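EscN (Escherichia coli O127:H6, PDB 2OBL) is a type III secretion system ATPase whose C-terminal domain has a P-loop nucleotide-binding core related to the ATP synthase alpha and beta subunits. Local coordinates at residues 118-121 / 122-125. The protein carries 1 engineered substitution. Sequence-based numbering, arbitrary orientation.
Sequences LLPQ and STLS
L124 turns back over the chain that leads into its own short helix, 121-124, and meets L119 at roughly a right angle. Its CD2 rests 3.8 Å from L119 CD1 and equally near L119 CB, while the other branch, CD1, lies 3.4 Å from the carbonyl oxygen of L119. Its chi1 of -65° sets CG anti to its own carbonyl carbon, near the L119 and P120 carbonyl oxygens, and the methyls reach L119 from there. Q121, its chain bent at chi2, brings NE2 within 3.7 Å of L124 CD1, so this methyl touches both the amide and the L119 carbonyl, about a right angle apart. P120 is the N-cap residue. The edge of its ring, CG and CD, lies against T123 OG1, each 3.6 Å away, and that hydroxyl is hydrogen-bonded to N93 of helix 84-94, which P120 also touches. P120 O receives a nearly straight bond from L124 N (2.9 Å, 174°) and a weak one from T123 N. One residue on, Q121 O is gripped twice, by S125 N and by S125 OG at 3.1 Å, the two donors arriving from opposite faces of the carbonyl plane. The chemistry thus divides: backbone carbonyls and one serine hydroxyl hold this single helical turn together, while L124 packs on L119, which touches C92 and N93, and the T123-N93 bond joins the turn directly to helix 84-94 of the P-loop domain.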
loop_
_atom_site.group_PDB
_atom_site.type_symbol
_atom_site.label_atom_id
_atom_site.label_comp_id
_atom_site.label_asym_id
_atom_site.label_seq_id
_atom_site.Cartn_x
_atom_site.Cartn_y
_atom_site.Cartn_z
ATOM N N LEU A 118 -11.846 -9.500 6.105
ATOM C CA LEU A 118 -10.873 -10.145 5.207
ATOM C C LEU A 118 -9.684 -10.746 5.961
ATOM O O LEU A 118 -8.878 -11.483 5.386
ATOM C CB LEU A 118 -10.342 -9.135 4.172
ATOM C CG LEU A 118 -11.398 -8.382 3.364
ATOM C CD1 LEU A 118 -10.760 -7.330 2.485
ATOM C CD2 LEU A 118 -12.206 -9.354 2.495
ATOM N N LEU A 119 -9.544 -10.402 7.237
ATOM C CA LEU A 119 -8.348 -10.801 7.972
ATOM C C LEU A 119 -8.649 -11.935 8.935
ATOM O O LEU A 119 -9.419 -11.751 9.879
ATOM C CB LEU A 119 -7.784 -9.613 8.752
ATOM C CG LEU A 119 -7.631 -8.285 8.006
ATOM C CD1 LEU A 119 -7.063 -7.206 8.954
ATOM C CD2 LEU A 119 -6.780 -8.419 6.743
ATOM N N PRO A 120 -8.019 -13.101 8.721
ATOM C CA PRO A 120 -8.218 -14.212 9.645
ATOM C C PRO A 120 -7.530 -13.985 10.990
ATOM O O PRO A 120 -6.717 -13.058 11.151
ATOM C CB PRO A 120 -7.583 -15.396 8.913
ATOM C CG PRO A 120 -6.556 -14.796 8.041
ATOM C CD PRO A 120 -7.109 -13.456 7.621
ATOM N N GLN A 121 -7.868 -14.835 11.952
ATOM C CA GLN A 121 -7.328 -14.716 13.289
ATOM C C GLN A 121 -5.802 -14.686 13.283
ATOM O O GLN A 121 -5.204 -13.924 14.022
ATOM C CB GLN A 121 -7.877 -15.842 14.186
ATOM C CG GLN A 121 -9.379 -15.718 14.434
ATOM C CD GLN A 121 -9.714 -14.535 15.324
ATOM O OE1 GLN A 121 -9.290 -14.483 16.478
ATOM N NE2 GLN A 121 -10.444 -13.556 14.779
ATOM N N SER A 122 -5.171 -15.483 12.423
ATOM C CA SER A 122 -3.705 -15.531 12.379
ATOM C C SER A 122 -3.093 -14.202 11.923
ATOM O O SER A 122 -1.998 -13.822 12.346
ATOM C CB SER A 122 -3.221 -16.675 11.485
ATOM O OG SER A 122 -3.658 -16.507 10.152
ATOM N N THR A 123 -3.806 -13.488 11.068
ATOM C CA THR A 123 -3.351 -12.171 10.647
ATOM C C THR A 123 -3.620 -11.134 11.734
ATOM O O THR A 123 -2.721 -10.384 12.119
ATOM C CB THR A 123 -3.997 -11.743 9.318
ATOM O OG1 THR A 123 -3.653 -12.689 8.299
ATOM C CG2 THR A 123 -3.524 -10.328 8.896
ATOM N N LEU A 124 -4.851 -11.101 12.239
ATOM C CA LEU A 124 -5.210 -10.146 13.290
ATOM C C LEU A 124 -4.294 -10.211 14.511
ATOM O O LEU A 124 -4.051 -9.201 15.166
ATOM C CB LEU A 124 -6.673 -10.323 13.704
ATOM C CG LEU A 124 -7.717 -10.007 12.629
ATOM C CD1 LEU A 124 -9.051 -10.604 13.023
ATOM C CD2 LEU A 124 -7.825 -8.473 12.402
ATOM N N SER A 125 -3.773 -11.403 14.801
ATOM C CA SER A 125 -2.896 -11.610 15.940
ATOM C C SER A 125 -1.571 -10.877 15.844
ATOM O O SER A 125 -0.904 -10.679 16.860
ATOM C CB SER A 125 -2.641 -13.099 16.150
ATOM O OG SER A 125 -3.757 -13.680 16.799
#